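Local atomic coordinates of SAP-like pentraxin (Limulus polyphemus, PDB entry 3FLP), a protein that probably acts as a calcium-dependent lectin of the pentraxin family, binding two calcium ions per subunit within two stacked rings of seven subunits each. Residues A[7-12]-A[207-212]; A[40-45]-A[98-103]. One frame throughout, in Å; residues are numbered along the deposited sequence.

Contact 1 (A[7-12]-A[207-212])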
loop_
_atom_site.group_PDB
_atom_site.type_symbol
_atom_site.label_atom_id
_atom_site.label_comp_id
_atom_site.label_asym_id
_atom_site.label_seq_id
_atom_site.Cartn_x
_atom_site.Cartn_y
_atom_site.Cartn_z
ATOM N N VAL A 7 -10.815 -32.079 -3.073
ATOM C CA VAL A 7 -11.300 -33.097 -4.008
ATOM C C VAL A 7 -11.638 -34.302 -3.137
ATOM O O VAL A 7 -10.938 -34.580 -2.162
ATOM C CB VAL A 7 -10.209 -33.497 -5.041
ATOM C CG1 VAL A 7 -10.588 -34.803 -5.757
ATOM C CG2 VAL A 7 -10.036 -32.381 -6.057
ATOM N N LYS A 8 -12.712 -35.007 -3.463
ATOM C CA LYS A 8 -13.080 -36.164 -2.669
ATOM C C LYS A 8 -13.318 -37.386 -3.551
ATOM O O LYS A 8 -13.558 -37.273 -4.756
ATOM C CB LYS A 8 -14.344 -35.868 -1.843
ATOM C CG LYS A 8 -15.637 -35.946 -2.641
ATOM C CD LYS A 8 -16.868 -35.723 -1.767
ATOM C CE LYS A 8 -18.133 -35.702 -2.621
ATOM N NZ LYS A 8 -19.349 -35.460 -1.800
ATOM N N ILE A 9 -13.240 -38.557 -2.934
ATOM C CA ILE A 9 -13.468 -39.811 -3.633
ATOM C C ILE A 9 -14.574 -40.528 -2.875
ATOM O O ILE A 9 -14.521 -40.635 -1.647
ATOM C CB ILE A 9 -12.210 -40.721 -3.616
ATOM C CG1 ILE A 9 -11.047 -40.045 -4.356
ATOM C CG2 ILE A 9 -12.545 -42.074 -4.235
ATOM C CD1 ILE A 9 -11.261 -39.891 -5.837
ATOM N N SER A 10 -15.580 -40.998 -3.601
ATOM C CA SER A 10 -16.678 -41.733 -2.990
ATOM C C SER A 10 -16.497 -43.219 -3.270
ATOM O O SER A 10 -16.273 -43.619 -4.413
ATOM C CB SER A 10 -18.026 -41.271 -3.560
ATOM O OG SER A 10 -18.259 -39.902 -3.283
ATOM N N PHE A 11 -16.572 -44.020 -2.212
ATOM C CA PHE A 11 -16.459 -45.474 -2.303
ATOM C C PHE A 11 -17.903 -45.917 -2.080
ATOM O O PHE A 11 -18.337 -46.102 -0.948
ATOM C CB PHE A 11 -15.532 -45.981 -1.191
ATOM C CG PHE A 11 -14.105 -45.510 -1.335
ATOM C CD1 PHE A 11 -13.201 -46.216 -2.121
ATOM C CD2 PHE A 11 -13.684 -44.333 -0.725
ATOM C CE1 PHE A 11 -11.894 -45.754 -2.301
ATOM C CE2 PHE A 11 -12.384 -43.861 -0.899
ATOM C CZ PHE A 11 -11.486 -44.574 -1.690
ATOM N N PRO A 12 -18.664 -46.081 -3.176
ATOM C CA PRO A 12 -20.079 -46.472 -3.264
ATOM C C PRO A 12 -20.575 -47.615 -2.396
ATOM O O PRO A 12 -21.592 -47.491 -1.708
ATOM C CB PRO A 12 -20.263 -46.777 -4.751
ATOM C CG PRO A 12 -19.210 -45.935 -5.411
ATOM C CD PRO A 12 -18.038 -46.159 -4.508
ATOM N N VAL A 207 -15.158 -45.834 -8.323
ATOM C CA VAL A 207 -15.080 -44.800 -7.301
ATOM C C VAL A 207 -15.552 -43.526 -7.996
ATOM O O VAL A 207 -15.425 -43.394 -9.219
ATOM C CB VAL A 207 -13.645 -44.603 -6.758
ATOM C CG1 VAL A 207 -13.280 -45.761 -5.834
ATOM C CG2 VAL A 207 -12.647 -44.502 -7.907
ATOM N N ILE A 208 -16.113 -42.599 -7.227
ATOM C CA ILE A 208 -16.626 -41.358 -7.790
ATOM C C ILE A 208 -15.771 -40.174 -7.378
ATOM O O ILE A 208 -15.528 -39.959 -6.192
ATOM C CB ILE A 208 -18.081 -41.105 -7.328
ATOM C CG1 ILE A 208 -18.949 -42.325 -7.645
ATOM C CG2 ILE A 208 -18.641 -39.875 -8.022
ATOM C CD1 ILE A 208 -20.350 -42.257 -7.059
ATOM N N VAL A 209 -15.313 -39.410 -8.366
ATOM C CA VAL A 209 -14.493 -38.237 -8.109
ATOM C C VAL A 209 -15.407 -37.008 -8.023
ATOM O O VAL A 209 -16.181 -36.727 -8.942
ATOM C CB VAL A 209 -13.453 -38.007 -9.232
ATOM C CG1 VAL A 209 -12.632 -36.755 -8.921
ATOM C CG2 VAL A 209 -12.539 -39.228 -9.370
ATOM N N GLY A 210 -15.316 -36.286 -6.911
ATOM C CA GLY A 210 -16.134 -35.105 -6.730
ATOM C C GLY A 210 -15.466 -34.098 -5.818
ATOM O O GLY A 210 -14.238 -34.091 -5.671
ATOM N N ILE A 211 -16.278 -33.254 -5.193
ATOM C CA ILE A 211 -15.778 -32.215 -4.303
ATOM C C ILE A 211 -16.349 -32.356 -2.894
ATOM O O ILE A 211 -17.543 -32.606 -2.711
ATOM C CB ILE A 211 -16.147 -30.808 -4.845
ATOM C CG1 ILE A 211 -15.443 -30.562 -6.186
ATOM C CG2 ILE A 211 -15.758 -29.726 -3.828
ATOM C CD1 ILE A 211 -13.917 -30.490 -6.081
ATOM N N SER A 212 -15.483 -32.198 -1.898
ATOM C CA SER A 212 -15.901 -32.273 -0.508
ATOM C C SER A 212 -16.317 -30.895 -0.008
ATOM O O SER A 212 -15.611 -29.916 -0.231
ATOM C CB SER A 212 -14.758 -32.784 0.356
ATOM O OG SER A 212 -14.942 -32.365 1.693
HETATM O O HOH W 1 -17.377 -38.113 -5.148
#
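Two antiparallel neighbours in one sheet of the pentraxin beta-sandwich, strands 7-11 and 207-211, bring the N-terminal and C-terminal parts of the chain side by side. K8 pairs with G210 and S10 with I208, each through two backbone hydrogen bonds. K8 N reaches G210 O and S10 N reaches I208 O, both at 2.8 Å. Between these pairs, I9 and V209 form a non-hydrogen-bonded pair, and the CA of I9 comes 3.3 Å from I208 O.

The branched side chains of I9, V207 and V209 suit an extended backbone and fill the inner face. I9 sends its two branches different ways: CG2 meets V207 CB at 3.7 Å, while CD1 lies alongside V209 CG2. CG2 also sits over the rim of one face of the F11 ring, whose CD1 touches V207 CG1.

The other face is more polar. S10 OG and I208 O share a water, which donates to the carbonyl and lies 2.7 Å from OG. The long aliphatic part of K8 lies over the backbone of G210 and I211, with S212 CB 3.8 Å from K8 CB, and K8 CE comes 3.2 Å from I211 O. With CG set between the backbone N and the carbonyl carbon (chi1 78°) and the rest extended, the chain carries its amino group to a salt bridge with E162.

Strand 161-169 flanks strand 7-11 on its other side, bonding I9 to L163, and L22 of strand 21-24 packs on I9 and F11. Beyond V207, I208 and V209 the sheet continues antiparallel into a strand of a second subunit.

Contact 2 (A[40-45]-A[98-103])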
loop_
_atom_site.group_PDB
_atom_site.type_symbol
_atom_site.label_atom_id
_atom_site.label_comp_id
_atom_site.label_asym_id
_atom_site.label_seq_id
_atom_site.Cartn_x
_atom_site.Cartn_y
_atom_site.Cartn_z
ATOM N N ILE A 40 -13.239 -37.949 6.438
ATOM C CA ILE A 40 -14.101 -39.045 6.019
ATOM C C ILE A 40 -15.569 -38.860 6.383
ATOM O O ILE A 40 -15.913 -38.229 7.391
ATOM C CB ILE A 40 -13.650 -40.411 6.627
ATOM C CG1 ILE A 40 -13.574 -40.302 8.154
ATOM C CG2 ILE A 40 -12.316 -40.841 6.037
ATOM C CD1 ILE A 40 -13.287 -41.620 8.859
ATOM N N LYS A 41 -16.425 -39.418 5.530
ATOM C CA LYS A 41 -17.869 -39.402 5.714
ATOM C C LYS A 41 -18.237 -40.877 5.586
ATOM O O LYS A 41 -18.363 -41.399 4.484
ATOM C CB LYS A 41 -18.550 -38.589 4.613
ATOM C CG LYS A 41 -20.074 -38.665 4.669
ATOM C CD LYS A 41 -20.721 -38.078 3.435
ATOM C CE LYS A 41 -20.437 -36.592 3.305
ATOM N NZ LYS A 41 -21.216 -36.001 2.175
ATOM N N PRO A 42 -18.398 -41.574 6.720
ATOM C CA PRO A 42 -18.739 -42.998 6.694
ATOM C C PRO A 42 -20.180 -43.316 6.306
ATOM O O PRO A 42 -21.108 -42.583 6.666
ATOM C CB PRO A 42 -18.393 -43.445 8.110
ATOM C CG PRO A 42 -18.775 -42.242 8.924
ATOM C CD PRO A 42 -18.257 -41.081 8.105
ATOM N N PHE A 43 -20.358 -44.412 5.568
ATOM C CA PHE A 43 -21.687 -44.843 5.139
ATOM C C PHE A 43 -22.230 -45.995 5.986
ATOM O O PHE A 43 -23.414 -46.312 5.904
ATOM C CB PHE A 43 -21.680 -45.276 3.669
ATOM C CG PHE A 43 -21.585 -44.133 2.686
ATOM C CD1 PHE A 43 -21.834 -42.817 3.083
ATOM C CD2 PHE A 43 -21.293 -44.380 1.347
ATOM C CE1 PHE A 43 -21.792 -41.769 2.156
ATOM C CE2 PHE A 43 -21.251 -43.338 0.416
ATOM C CZ PHE A 43 -21.501 -42.032 0.823
ATOM N N HIS A 44 -21.376 -46.633 6.787
ATOM C CA HIS A 44 -21.842 -47.733 7.634
ATOM C C HIS A 44 -21.138 -47.843 8.982
ATOM O O HIS A 44 -20.000 -47.405 9.155
ATOM C CB HIS A 44 -21.772 -49.078 6.883
ATOM C CG HIS A 44 -20.418 -49.414 6.330
ATOM N ND1 HIS A 44 -19.339 -49.735 7.128
ATOM C CD2 HIS A 44 -19.979 -49.513 5.051
ATOM C CE1 HIS A 44 -18.298 -50.018 6.367
ATOM N NE2 HIS A 44 -18.658 -49.891 5.102
ATOM N N ARG A 45 -21.841 -48.430 9.945
ATOM C CA ARG A 45 -21.322 -48.598 11.293
ATOM C C ARG A 45 -20.316 -49.733 11.451
ATOM O O ARG A 45 -19.401 -49.634 12.271
ATOM C CB ARG A 45 -22.471 -48.826 12.278
ATOM C CG ARG A 45 -23.300 -47.589 12.575
ATOM C CD ARG A 45 -24.189 -47.819 13.787
ATOM N NE ARG A 45 -24.601 -46.558 14.393
ATOM C CZ ARG A 45 -25.210 -46.451 15.571
ATOM N NH1 ARG A 45 -25.490 -47.536 16.284
ATOM N NH2 ARG A 45 -25.525 -45.253 16.045
ATOM N N GLN A 98 -22.160 -37.811 7.743
ATOM C CA GLN A 98 -21.547 -36.541 8.149
ATOM C C GLN A 98 -20.022 -36.634 8.077
ATOM O O GLN A 98 -19.454 -37.723 8.161
ATOM C CB GLN A 98 -21.960 -36.150 9.573
ATOM C CG GLN A 98 -23.419 -35.742 9.690
ATOM C CD GLN A 98 -23.778 -34.631 8.723
ATOM O OE1 GLN A 98 -23.306 -33.501 8.853
ATOM N NE2 GLN A 98 -24.603 -34.953 7.734
ATOM N N TRP A 99 -19.371 -35.484 7.915
ATOM C CA TRP A 99 -17.916 -35.416 7.820
ATOM C C TRP A 99 -17.225 -35.355 9.175
ATOM O O TRP A 99 -17.726 -34.738 10.112
ATOM C CB TRP A 99 -17.483 -34.184 7.022
ATOM C CG TRP A 99 -17.714 -34.247 5.545
ATOM C CD1 TRP A 99 -18.697 -33.601 4.831
ATOM C CD2 TRP A 99 -16.905 -34.938 4.580
ATOM N NE1 TRP A 99 -18.536 -33.843 3.485
ATOM C CE2 TRP A 99 -17.447 -34.660 3.303
ATOM C CE3 TRP A 99 -15.773 -35.765 4.673
ATOM C CZ2 TRP A 99 -16.892 -35.178 2.125
ATOM C CZ3 TRP A 99 -15.222 -36.282 3.503
ATOM C CH2 TRP A 99 -15.783 -35.983 2.245
ATOM N N TYR A 100 -16.061 -35.991 9.259
ATOM C CA TYR A 100 -15.252 -35.997 10.476
ATOM C C TYR A 100 -13.793 -36.023 10.051
ATOM O O TYR A 100 -13.461 -36.562 8.995
ATOM C CB TYR A 100 -15.539 -37.239 11.335
ATOM C CG TYR A 100 -16.982 -37.372 11.754
ATOM C CD1 TYR A 100 -17.897 -38.060 10.959
ATOM C CD2 TYR A 100 -17.448 -36.749 12.910
ATOM C CE1 TYR A 100 -19.239 -38.121 11.299
ATOM C CE2 TYR A 100 -18.803 -36.797 13.265
ATOM C CZ TYR A 100 -19.691 -37.482 12.453
ATOM O OH TYR A 100 -21.036 -37.513 12.776
ATOM N N HIS A 101 -12.920 -35.414 10.842
ATOM C CA HIS A 101 -11.510 -35.470 10.514
ATOM C C HIS A 101 -10.941 -36.531 11.433
ATOM O O HIS A 101 -11.151 -36.499 12.644
ATOM C CB HIS A 101 -10.792 -34.135 10.742
ATOM C CG HIS A 101 -9.374 -34.139 10.254
ATOM N ND1 HIS A 101 -8.332 -34.665 10.990
ATOM C CD2 HIS A 101 -8.840 -33.760 9.067
ATOM C CE1 HIS A 101 -7.220 -34.610 10.278
ATOM N NE2 HIS A 101 -7.501 -34.065 9.107
ATOM N N VAL A 102 -10.237 -37.487 10.852
ATOM C CA VAL A 102 -9.658 -38.568 11.628
ATOM C C VAL A 102 -8.171 -38.671 11.350
ATOM O O VAL A 102 -7.719 -38.471 10.220
ATOM C CB VAL A 102 -10.359 -39.922 11.292
ATOM C CG1 VAL A 102 -9.534 -41.092 11.804
ATOM C CG2 VAL A 102 -11.747 -39.951 11.922
ATOM N N CYS A 103 -7.407 -38.964 12.391
ATOM C CA CYS A 103 -5.982 -39.098 12.231
ATOM C C CYS A 103 -5.426 -40.203 13.131
ATOM O O CYS A 103 -5.831 -40.339 14.282
ATOM C CB CYS A 103 -5.291 -37.761 12.532
ATOM S SG CYS A 103 -3.636 -37.694 11.788
#
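K41, lying over W99, has its NZ gripped by three groups: salt bridges to E162 and to E171 of a third subunit, and a hydrogen bond to Q33 of that same subunit. A lysine suits this place in the pentraxin beta-sandwich, being greasy along its length and charged at its end. E171 also accepts a hydrogen bond from W99 NE1, so indole and amine share one carboxylate oxygen across the interface.

I40 N donates to Y100 O at 2.9 Å and Y100 N answers to I40 O, the one bridge between these segments, near the end of the pairing of strands 33-42 and 100-107. W99 CA and K41 CA add C-H contacts to I40 O and Q98 O.

Beta-branching suits I40 to an extended strand; CG1, set between the backbone N and the carbonyl carbon (chi1 55°), directs CD1 to V102 CG2, 3.8 Å away. P42 CD meets the edge of the Y100 ring, whose hydroxyl is bonded to E95 N. A disulfide ties C103 to C37 of the partner strand. A bend at chi3 (-64°) brings K41 CE over one face of the indole, 3.6 Å from the centroid of the five-membered ring of W99.

In the fold
Both contacts are buried and belong to the same antiparallel sheet, with strand 161-169 lying between strands 7-11 and 33-42. Contact 1 is a long, regular pairing of backbones near the edge of the chain, extended by a second subunit; contact 2 lies closer to the chain's centre, where the segments share a single bridge and diverge beyond it, and it adds an indole-lysine CH-pi contact that contact 1 lacks. E162 ties them, since it takes the amino groups of both K8 and K41. They also touch directly: S212 OG packs 3.4 Å from W99 CZ2. A third subunit reaches both, most firmly at contact 2 through E171.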